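Local coordinates for serine-repeat antigen protein (Plasmodium falciparum, PDB 3CH3) that has a papain-like protease domain with a noncanonical residue at the active-site nucleophile position, so that its catalytic activity, unlike its role as a malaria antigen, remains uncertain, at residues Cys64-His69 against Ile86-Phe91; Ile173-Val178 against Thr196-Val201; Gln189-Asp194 against Phe236-Tyr241. All coordinates share one frame; numbering follows the deposited sequence.

Overall arrangement
Contact 1 (64-69 with 86-91) is a surface contact in the part of the papain-like domain that holds helices 58-63 and 79-89. Contact 3 lies across the chain's centre from it, 35 Å between centres; contact 2, 26 Å from contact 1, adjoins contact 3 at 11 Å and reaches the same mixed sheet. Contact 2 holds His199, which binds a phosphate ion in the probable active-site pocket. Contact 3 holds a second phosphate and a potassium ion, and its Asp194 touches Lys174 and Asn177 of contact 2. In the modelled conformer Glu176 OE2 stands 2.6 Å from Asp194 OD2; a shared proton is possible but doubtful, since Glu176 has two conformers.

Contact 1 of 3, residues Cys64-His69 against Ile86-Phe91; sequences CYKGEH and IEDYGF
Tyr89 is held from both faces: the CB of Cys64 sits 4.0 Å above one side of its ring, toward the rim, and the ammonium of Lys66 hangs over the other. The snug part is on the Cys64 side. There CB meets Tyr89 CZ at 4.1 Å, and Cys64 itself is buried and tied through SG to Cys109 by a disulfide, which anchors the loop just where it leaves helix 58-63. The phenol oxygen pushes on against the backbone: Tyr89 OH lies 3.0 Å from Tyr65 N, but the angle is too poor for a hydrogen bond. Tyr65 turns its own side chain away from the helix, and its hydroxyl bonds to Lys70 N. On the looser, solvent side the long Lys66 chain stays extended as far as CE and then bends at the last torsion (chi4 45°), which carries NZ over the tyrosine ring. NZ stands 4.4 Å from the Tyr89 ring centroid, 20° from the normal, a cation-pi contact. The same nitrogen touches Asp88 CB at 3.5 Å, while the carboxylate oxygen Asp88 OD2 remains 4.5 Å from it, beyond a salt bridge. A water set off to the side of the ring, over neither face, links loop and helix, accepting from Lys66 N at 3.0 Å and donating to Asp88 OD2 at 2.7 Å. The contact thus joins the end of helix 79-89 to the loop that follows helix 58-63. Its chemistry implies a covalently anchored inner side and an outer side that rests on cation-pi, longer-range charge attraction and one water; the Asp88 carboxylate probably favours the charged form of the ammonium.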
loop_
_atom_site.group_PDB
_atom_site.type_symbol
_atom_site.label_atom_id
_atom_site.label_comp_id
_atom_site.label_asym_id
_atom_site.label_seq_id
_atom_site.Cartn_x
_atom_site.Cartn_y
_atom_site.Cartn_z
ATOM N N CYS A 64 -6.476 -8.222 -16.786
ATOM C CA CYS A 64 -5.478 -8.782 -17.709
ATOM C C CYS A 64 -4.570 -9.737 -16.954
ATOM O O CYS A 64 -3.869 -9.332 -16.047
ATOM C CB CYS A 64 -4.668 -7.665 -18.348
ATOM S SG CYS A 64 -5.696 -6.471 -19.185
ATOM N N TYR A 65 -4.640 -11.019 -17.303
ATOM C CA TYR A 65 -3.904 -12.065 -16.585
ATOM C C TYR A 65 -3.908 -13.344 -17.411
ATOM O O TYR A 65 -4.815 -13.565 -18.219
ATOM C CB TYR A 65 -4.483 -12.308 -15.169
ATOM C CG TYR A 65 -5.935 -12.724 -15.163
ATOM C CD1 TYR A 65 -6.285 -14.069 -15.246
ATOM C CD2 TYR A 65 -6.972 -11.767 -15.078
ATOM C CE1 TYR A 65 -7.620 -14.472 -15.275
ATOM C CE2 TYR A 65 -8.308 -12.162 -15.087
ATOM C CZ TYR A 65 -8.620 -13.520 -15.194
ATOM O OH TYR A 65 -9.918 -13.952 -15.210
ATOM N N LYS A 66 -2.888 -14.174 -17.210
ATOM C CA LYS A 66 -2.732 -15.393 -17.990
ATOM C C LYS A 66 -3.516 -16.550 -17.381
ATOM O O LYS A 66 -3.924 -16.501 -16.214
ATOM C CB LYS A 66 -1.245 -15.732 -18.179
ATOM C CG LYS A 66 -0.625 -15.006 -19.369
ATOM C CD LYS A 66 0.819 -15.448 -19.654
ATOM C CE LYS A 66 1.420 -14.646 -20.817
ATOM N NZ LYS A 66 1.112 -13.176 -20.685
ATOM N N GLY A 67 -3.766 -17.566 -18.197
ATOM C CA GLY A 67 -4.425 -18.774 -17.734
ATOM C C GLY A 67 -5.935 -18.692 -17.791
ATOM O O GLY A 67 -6.507 -17.789 -18.413
ATOM N N GLU A 68 -6.575 -19.656 -17.137
ATOM C CA GLU A 68 -8.030 -19.754 -17.102
ATOM C C GLU A 68 -8.637 -18.514 -16.441
ATOM O O GLU A 68 -8.012 -17.899 -15.565
ATOM C CB GLU A 68 -8.468 -21.044 -16.384
ATOM C CG GLU A 68 -7.761 -21.315 -15.039
ATOM C CD GLU A 68 -8.441 -20.645 -13.851
ATOM O OE1 GLU A 68 -9.614 -20.988 -13.567
ATOM O OE2 GLU A 68 -7.808 -19.783 -13.192
ATOM N N HIS A 69 -9.837 -18.139 -16.884
ATOM C CA HIS A 69 -10.589 -17.040 -16.267
ATOM C C HIS A 69 -10.782 -17.272 -14.761
ATOM O O HIS A 69 -10.968 -18.415 -14.322
ATOM C CB HIS A 69 -11.934 -16.864 -16.983
ATOM C CG HIS A 69 -12.911 -16.000 -16.249
ATOM N ND1 HIS A 69 -13.652 -16.458 -15.180
ATOM C CD2 HIS A 69 -13.282 -14.711 -16.439
ATOM C CE1 HIS A 69 -14.431 -15.487 -14.737
ATOM N NE2 HIS A 69 -14.226 -14.416 -15.483
ATOM N N ILE A 86 2.750 -7.781 -14.177
ATOM C CA ILE A 86 3.799 -6.926 -14.801
ATOM C C ILE A 86 4.789 -7.683 -15.695
ATOM O O ILE A 86 5.070 -7.286 -16.840
ATOM C CB ILE A 86 4.666 -6.200 -13.731
ATOM C CG1 ILE A 86 3.848 -5.160 -12.966
ATOM C CG2 ILE A 86 5.932 -5.584 -14.368
ATOM C CD1 ILE A 86 4.670 -4.394 -11.916
ATOM N N GLU A 87 5.346 -8.758 -15.150
ATOM C CA GLU A 87 6.394 -9.496 -15.819
ATOM C C GLU A 87 5.854 -10.189 -17.071
ATOM O O GLU A 87 6.565 -10.333 -18.062
ATOM C CB GLU A 87 7.044 -10.462 -14.825
ATOM C CG GLU A 87 7.871 -9.720 -13.753
ATOM C CD GLU A 87 7.825 -10.359 -12.356
ATOM O OE1 GLU A 87 7.284 -11.481 -12.204
ATOM O OE2 GLU A 87 8.343 -9.733 -11.404
ATOM N N ASP A 88 4.581 -10.571 -17.039
ATOM C CA ASP A 88 3.915 -11.165 -18.195
ATOM C C ASP A 88 3.584 -10.157 -19.293
ATOM O O ASP A 88 3.680 -10.482 -20.474
ATOM C CB ASP A 88 2.639 -11.903 -17.770
ATOM C CG ASP A 88 2.930 -13.181 -16.998
ATOM O OD1 ASP A 88 4.084 -13.671 -17.060
ATOM O OD2 ASP A 88 2.004 -13.698 -16.329
ATOM N N TYR A 89 3.192 -8.944 -18.907
ATOM C CA TYR A 89 2.668 -7.976 -19.872
ATOM C C TYR A 89 3.660 -6.873 -20.238
ATOM O O TYR A 89 3.734 -6.467 -21.400
ATOM C CB TYR A 89 1.312 -7.413 -19.402
ATOM C CG TYR A 89 0.184 -8.430 -19.488
ATOM C CD1 TYR A 89 -0.651 -8.475 -20.606
ATOM C CD2 TYR A 89 -0.028 -9.366 -18.465
ATOM C CE1 TYR A 89 -1.679 -9.416 -20.702
ATOM C CE2 TYR A 89 -1.051 -10.316 -18.550
ATOM C CZ TYR A 89 -1.872 -10.334 -19.674
ATOM O OH TYR A 89 -2.890 -11.264 -19.779
ATOM N N GLY A 90 4.433 -6.406 -19.260
ATOM C CA GLY A 90 5.415 -5.335 -19.476
ATOM C C GLY A 90 4.786 -3.967 -19.709
ATOM O O GLY A 90 5.445 -3.042 -20.201
ATOM N N PHE A 91 3.509 -3.839 -19.353
ATOM C CA PHE A 91 2.739 -2.625 -19.629
ATOM C C PHE A 91 1.835 -2.300 -18.461
ATOM O O PHE A 91 1.067 -3.149 -17.996
ATOM C CB PHE A 91 1.905 -2.780 -20.914
ATOM C CG PHE A 91 1.523 -1.471 -21.555
ATOM C CD1 PHE A 91 2.305 -0.925 -22.572
ATOM C CD2 PHE A 91 0.384 -0.781 -21.147
ATOM C CE1 PHE A 91 1.957 0.291 -23.175
ATOM C CE2 PHE A 91 0.029 0.437 -21.737
ATOM C CZ PHE A 91 0.815 0.974 -22.745
HETATM O O HOH W 1 -0.546 -13.058 -15.690
#

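Contact 2 of 3, residues Ile173-Val178 against Thr196-Val201; sequences IKAENV and TADHAV. With 2HP (dihydrogenphosphate ion), chain C.
Ile173 O is gripped by two backbone N-H groups. Asp198 N approaches at 2.9 Å from well above the carbonyl plane, and His199 N comes at 3.0 Å nearly along the C=O axis, though its N-H...O angle is only 134°. Two successive residues facing Ile173 in this way make a classic beta bulge, closed by Ile173 N donating to His199 O. From within the bulge the Asp198 carboxylate turns to the other segment. Its CG lies between the backbone N and the carbonyl carbon (chi1 65°), which lets OD1 take Ala175 N on its syn side at 2.8 Å, at the start of the short 3-10 turn 175-177. Asp198 OD2 accepts from two waters, one bound to Glu176 N, the other weakly to Lys174 NZ. The Lys174 chain crosses this carboxylate at about a right angle, with Lys174 CE 3.7 Å from Asp198 OD2, before its ammonium makes a weak bond to Thr196 OG1. On the apolar side Ile173 CD1 meets Val201 CG1 at 3.9 Å and lies at the edge of the His199 ring, near CD2. From that ring ND1 donates to phosphate O3 at 2.8 Å. The phosphate also bonds to Ser33 OG and Gln27 NE2, and His199 NE2 to Asn224 OD1. Ser33, His199 and Asn224 probably occupy the Cys, His and Asn places of a papain-type site, and Gln27 that of the oxyanion-hole glutamine. The bulge lies where strand 169-173 ends against the first residues of strand 199-210, with His199 touching Ser33 at the start of helix 33-48 and Trp226 meeting its ring.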
loop_
_atom_site.group_PDB
_atom_site.type_symbol
_atom_site.label_atom_id
_atom_site.label_comp_id
_atom_site.label_asym_id
_atom_site.label_seq_id
_atom_site.Cartn_x
_atom_site.Cartn_y
_atom_site.Cartn_z
ATOM N N ILE A 173 -3.320 -6.556 6.797
ATOM C CA ILE A 173 -4.042 -6.522 8.054
ATOM C C ILE A 173 -5.312 -7.390 7.918
ATOM O O ILE A 173 -5.742 -7.744 6.800
ATOM C CB ILE A 173 -4.422 -5.054 8.418
ATOM C CG1 ILE A 173 -5.475 -4.524 7.404
ATOM C CG2 ILE A 173 -3.160 -4.152 8.501
ATOM C CD1 ILE A 173 -6.143 -3.112 7.852
ATOM N N LYS A 174 -5.918 -7.697 9.059
ATOM C CA LYS A 174 -7.253 -8.258 9.070
ATOM C C LYS A 174 -8.246 -7.097 9.030
ATOM O O LYS A 174 -8.259 -6.232 9.941
ATOM C CB LYS A 174 -7.452 -9.122 10.329
ATOM C CG LYS A 174 -8.718 -9.970 10.180
ATOM C CD LYS A 174 -8.397 -11.305 9.500
ATOM C CE LYS A 174 -9.620 -12.222 9.553
ATOM N NZ LYS A 174 -9.348 -13.511 8.861
ATOM N N ALA A 175 -9.091 -7.064 7.995
ATOM C CA ALA A 175 -9.996 -5.899 7.829
ATOM C C ALA A 175 -10.875 -5.659 9.069
ATOM O O ALA A 175 -11.129 -4.522 9.416
ATOM C CB ALA A 175 -10.866 -6.048 6.587
ATOM N N GLU A 176 -11.303 -6.738 9.726
ATOM C CA GLU A 176 -12.202 -6.608 10.910
ATOM C C GLU A 176 -11.555 -5.721 11.974
ATOM O O GLU A 176 -12.248 -5.039 12.727
ATOM C CB GLU A 176 -12.466 -7.993 11.522
ATOM C CG GLU A 176 -11.240 -8.607 12.270
ATOM C CD GLU A 176 -11.471 -10.027 12.806
ATOM O OE1 GLU A 176 -12.387 -10.744 12.306
ATOM O OE2 GLU A 176 -10.735 -10.425 13.740
ATOM N N ASN A 177 -10.226 -5.734 12.023
ATOM C CA ASN A 177 -9.551 -5.003 13.090
ATOM C C ASN A 177 -9.725 -3.489 12.953
ATOM O O ASN A 177 -9.514 -2.766 13.925
ATOM C CB ASN A 177 -8.070 -5.310 13.117
ATOM C CG ASN A 177 -7.763 -6.735 13.597
ATOM O OD1 ASN A 177 -8.518 -7.400 14.357
ATOM N ND2 ASN A 177 -6.645 -7.191 13.181
ATOM N N VAL A 178 -10.090 -3.005 11.749
ATOM C CA VAL A 178 -10.371 -1.575 11.568
ATOM C C VAL A 178 -11.868 -1.278 11.390
ATOM O O VAL A 178 -12.255 -0.215 10.871
ATOM C CB VAL A 178 -9.537 -0.882 10.434
ATOM C CG1 VAL A 178 -8.053 -0.981 10.729
ATOM C CG2 VAL A 178 -9.861 -1.482 9.057
ATOM N N THR A 196 -3.971 -14.243 11.228
ATOM C CA THR A 196 -3.991 -14.162 9.765
ATOM C C THR A 196 -4.401 -12.747 9.320
ATOM O O THR A 196 -4.750 -11.906 10.163
ATOM C CB THR A 196 -4.991 -15.161 9.180
ATOM O OG1 THR A 196 -6.323 -14.843 9.649
ATOM C CG2 THR A 196 -4.630 -16.612 9.577
ATOM N N ALA A 197 -4.400 -12.509 8.011
ATOM C CA ALA A 197 -4.780 -11.193 7.464
ATOM C C ALA A 197 -5.578 -11.448 6.166
ATOM O O ALA A 197 -5.617 -12.583 5.636
ATOM C CB ALA A 197 -3.527 -10.342 7.211
ATOM N N ASP A 198 -6.221 -10.411 5.660
ATOM C CA ASP A 198 -7.093 -10.554 4.495
ATOM C C ASP A 198 -7.202 -9.294 3.613
ATOM O O ASP A 198 -7.939 -9.299 2.600
ATOM C CB ASP A 198 -8.493 -11.064 4.930
ATOM C CG ASP A 198 -9.254 -10.064 5.810
ATOM O OD1 ASP A 198 -8.808 -8.907 5.955
ATOM O OD2 ASP A 198 -10.306 -10.454 6.338
ATOM N N HIS A 199 -6.495 -8.225 3.979
ATOM C CA HIS A 199 -6.712 -6.907 3.323
ATOM C C HIS A 199 -5.375 -6.159 3.220
ATOM O O HIS A 199 -4.669 -5.976 4.227
ATOM C CB HIS A 199 -7.697 -6.091 4.151
ATOM C CG HIS A 199 -7.998 -4.746 3.567
ATOM N ND1 HIS A 199 -8.690 -4.584 2.380
ATOM C CD2 HIS A 199 -7.689 -3.508 4.002
ATOM C CE1 HIS A 199 -8.795 -3.292 2.119
ATOM N NE2 HIS A 199 -8.208 -2.615 3.095
ATOM N N ALA A 200 -5.047 -5.710 2.015
ATOM C CA ALA A 200 -3.786 -4.995 1.763
ATOM C C ALA A 200 -3.986 -3.492 1.940
ATOM O O ALA A 200 -4.982 -2.915 1.469
ATOM C CB ALA A 200 -3.239 -5.319 0.342
ATOM N N VAL A 201 -3.036 -2.886 2.624
ATOM C CA VAL A 201 -2.998 -1.437 2.852
ATOM C C VAL A 201 -1.556 -0.992 2.576
ATOM O O VAL A 201 -0.726 -1.812 2.190
ATOM C CB VAL A 201 -3.434 -1.082 4.307
ATOM C CG1 VAL A 201 -4.944 -1.472 4.491
ATOM C CG2 VAL A 201 -2.460 -1.698 5.413
HETATM P P 2HP C . -10.164 -7.314 -0.018
HETATM O O1 2HP C . -11.663 -6.993 0.118
HETATM O O2 2HP C . -9.418 -6.501 -1.023
HETATM O O3 2HP C . -9.546 -7.142 1.623
HETATM O O4 2HP C . -10.054 -8.998 -0.598
HETATM O O HOH W 2 -11.086 -13.053 6.056
HETATM O O HOH W 3 -11.703 -9.227 8.200
#

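Contact 3 of 3, residues Gln189-Asp194 against Phe236-Tyr241; sequences QNLCGD and FKVDMY. With K (potassium ion), chain B; 2HP (dihydrogenphosphate ion), chain D.
Asn190 lies beside Asp239 with both side chains pointing the same way, the amide and carboxylate planes turned 66° apart. The touch is made by Asn190 OD1 against Asp239 CB, 3.4 Å away; CG anti to the Asn190 backbone N (chi1 -164°) brings the amide there. The other flat group, the ring of Phe236, is met by Gln189 CG at 4.4 Å from an oblique direction. The backbones are joined by a short parallel bridge between Gln189 and Val238. Gln189 N donates to Lys237 O at 2.9 Å, tilted 35° from the carbonyl plane, and Asp239 N donates to Gln189 O at 2.9 Å, so Gln189 bonds to the residues before and after Val238, the parallel pattern. Past the bridge Leu191 lays CD1 across the Val238 side chain at about a right angle, 3.9 Å from CG2. A water continues the pairing, accepting from Leu191 N and donating to Asp239 O. The strand then turns: Asp239 OD1 accepts from Tyr241 N at 3.0 Å, forming an Asx turn, and from Gly242 N as well, while OD2 bonds to Tyr209 OH. This leaves both carboxylate oxygens of Asp239 with partners, although the residue is buried. Downstream, Gly193 O at 2.9 Å and Asp194 OD1 at 2.7 Å bind the potassium ion, along with phosphate O1 and waters. The phosphate is also hydrogen-bonded to His247 N and Phe248 N, next to the Cys192-Cys246 disulfide. Within the fold, strand 188-189 is joined in parallel to the end of strand 235-239, which pairs on its other edge with strand 216-223 through Phe236-Val222 and Val238-Trp220 bonds. Met240 and Tyr241, just after that strand, rest their side chains on helix 152-166.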
loop_
_atom_site.group_PDB
_atom_site.type_symbol
_atom_site.label_atom_id
_atom_site.label_comp_id
_atom_site.label_asym_id
_atom_site.label_seq_id
_atom_site.Cartn_x
_atom_site.Cartn_y
_atom_site.Cartn_z
ATOM N N GLN A 189 -5.361 4.842 16.610
ATOM C CA GLN A 189 -6.028 3.587 17.007
ATOM C C GLN A 189 -5.075 2.709 17.799
ATOM O O GLN A 189 -3.886 2.615 17.498
ATOM C CB GLN A 189 -6.518 2.800 15.779
ATOM C CG GLN A 189 -7.379 3.638 14.798
ATOM C CD GLN A 189 -8.683 4.139 15.422
ATOM O OE1 GLN A 189 -9.111 5.264 15.145
ATOM N NE2 GLN A 189 -9.309 3.327 16.257
ATOM N N ASN A 190 -5.576 2.046 18.823
ATOM C CA ASN A 190 -4.710 1.181 19.613
ATOM C C ASN A 190 -5.265 -0.235 19.415
ATOM O O ASN A 190 -6.217 -0.616 20.093
ATOM C CB ASN A 190 -4.728 1.587 21.093
ATOM C CG ASN A 190 -3.570 0.972 21.864
ATOM O OD1 ASN A 190 -2.480 0.762 21.324
ATOM N ND2 ASN A 190 -3.818 0.653 23.145
ATOM N N LEU A 191 -4.730 -0.952 18.422
ATOM C CA LEU A 191 -5.405 -2.144 17.877
ATOM C C LEU A 191 -4.575 -3.391 18.039
ATOM O O LEU A 191 -3.337 -3.334 17.937
ATOM C CB LEU A 191 -5.635 -1.978 16.360
ATOM C CG LEU A 191 -6.450 -0.763 15.946
ATOM C CD1 LEU A 191 -6.583 -0.775 14.458
ATOM C CD2 LEU A 191 -7.850 -0.768 16.604
ATOM N N CYS A 192 -5.241 -4.527 18.237
ATOM C CA CYS A 192 -4.556 -5.810 18.097
ATOM C C CYS A 192 -4.722 -6.347 16.688
ATOM O O CYS A 192 -5.643 -5.942 15.968
ATOM C CB CYS A 192 -5.070 -6.866 19.063
ATOM S SG CYS A 192 -4.840 -6.540 20.826
ATOM N N GLY A 193 -3.834 -7.255 16.300
ATOM C CA GLY A 193 -4.020 -8.027 15.058
ATOM C C GLY A 193 -4.521 -9.445 15.296
ATOM O O GLY A 193 -4.925 -9.807 16.429
ATOM N N ASP A 194 -4.513 -10.252 14.232
ATOM C CA ASP A 194 -4.958 -11.648 14.264
ATOM C C ASP A 194 -3.829 -12.555 13.786
ATOM O O ASP A 194 -2.815 -12.084 13.254
ATOM C CB ASP A 194 -6.144 -11.861 13.303
ATOM C CG ASP A 194 -7.444 -11.257 13.792
ATOM O OD1 ASP A 194 -7.461 -10.367 14.700
ATOM O OD2 ASP A 194 -8.490 -11.698 13.254
ATOM N N PHE A 236 -5.391 6.386 8.252
ATOM C CA PHE A 236 -5.554 6.375 9.702
ATOM C C PHE A 236 -4.192 6.251 10.377
ATOM O O PHE A 236 -3.206 5.898 9.724
ATOM C CB PHE A 236 -6.516 5.235 10.140
ATOM C CG PHE A 236 -6.022 3.842 9.846
ATOM C CD1 PHE A 236 -5.514 3.028 10.890
ATOM C CD2 PHE A 236 -6.156 3.295 8.569
ATOM C CE1 PHE A 236 -5.084 1.708 10.634
ATOM C CE2 PHE A 236 -5.717 1.932 8.298
ATOM C CZ PHE A 236 -5.197 1.166 9.337
ATOM N N LYS A 237 -4.152 6.498 11.685
ATOM C CA LYS A 237 -2.921 6.308 12.481
ATOM C C LYS A 237 -3.187 5.150 13.403
ATOM O O LYS A 237 -4.313 5.029 13.943
ATOM C CB LYS A 237 -2.584 7.542 13.311
ATOM C CG LYS A 237 -2.142 8.756 12.455
ATOM C CD LYS A 237 -1.763 9.962 13.363
ATOM C CE LYS A 237 -1.139 11.050 12.485
ATOM N NZ LYS A 237 -1.727 12.407 12.722
ATOM N N VAL A 238 -2.176 4.305 13.593
ATOM C CA VAL A 238 -2.285 3.160 14.482
ATOM C C VAL A 238 -0.999 2.984 15.312
ATOM O O VAL A 238 0.107 3.060 14.769
ATOM C CB VAL A 238 -2.648 1.858 13.680
ATOM C CG1 VAL A 238 -1.603 1.500 12.575
ATOM C CG2 VAL A 238 -2.934 0.631 14.633
ATOM N N ASP A 239 -1.176 2.698 16.608
ATOM C CA ASP A 239 -0.047 2.494 17.490
ATOM C C ASP A 239 0.850 1.334 16.949
ATOM O O ASP A 239 0.337 0.292 16.518
ATOM C CB ASP A 239 -0.576 2.222 18.908
ATOM C CG ASP A 239 0.522 2.308 19.947
ATOM O OD1 ASP A 239 1.316 1.331 20.027
ATOM O OD2 ASP A 239 0.561 3.327 20.671
ATOM N N MET A 240 2.170 1.517 16.923
ATOM C CA MET A 240 3.041 0.472 16.328
ATOM C C MET A 240 3.030 -0.821 17.112
ATOM O O MET A 240 3.336 -1.879 16.575
ATOM C CB MET A 240 4.480 0.944 16.262
ATOM C CG MET A 240 4.663 2.143 15.320
ATOM S SD MET A 240 6.479 2.459 15.316
ATOM C CE MET A 240 6.418 3.806 14.100
ATOM N N TYR A 241 2.739 -0.701 18.404
ATOM C CA TYR A 241 2.824 -1.853 19.320
ATOM C C TYR A 241 1.432 -2.336 19.727
ATOM O O TYR A 241 1.193 -3.558 19.795
ATOM C CB TYR A 241 3.612 -1.478 20.577
ATOM C CG TYR A 241 5.098 -1.632 20.400
ATOM C CD1 TYR A 241 5.825 -0.679 19.689
ATOM C CD2 TYR A 241 5.772 -2.743 20.909
ATOM C CE1 TYR A 241 7.170 -0.825 19.481
ATOM C CE2 TYR A 241 7.133 -2.889 20.723
ATOM C CZ TYR A 241 7.826 -1.920 20.018
ATOM O OH TYR A 241 9.157 -2.029 19.802
HETATM K K K B . -7.615 -10.095 17.364
HETATM P P 2HP D . -4.945 -11.041 19.761
HETATM O O1 2HP D . -6.329 -10.414 19.681
HETATM O O2 2HP D . -3.818 -10.219 19.059
HETATM O O3 2HP D . -5.071 -12.668 19.105
HETATM O O4 2HP D . -4.422 -11.126 21.432
HETATM O O HOH W 4 -2.033 -0.767 17.520
HETATM O O HOH W 5 -0.840 -4.338 17.535
HETATM O O HOH W 6 -7.908 -7.437 17.311
HETATM O O HOH W 7 -6.874 -12.924 17.571
HETATM O O HOH W 8 -10.562 -9.524 16.098
#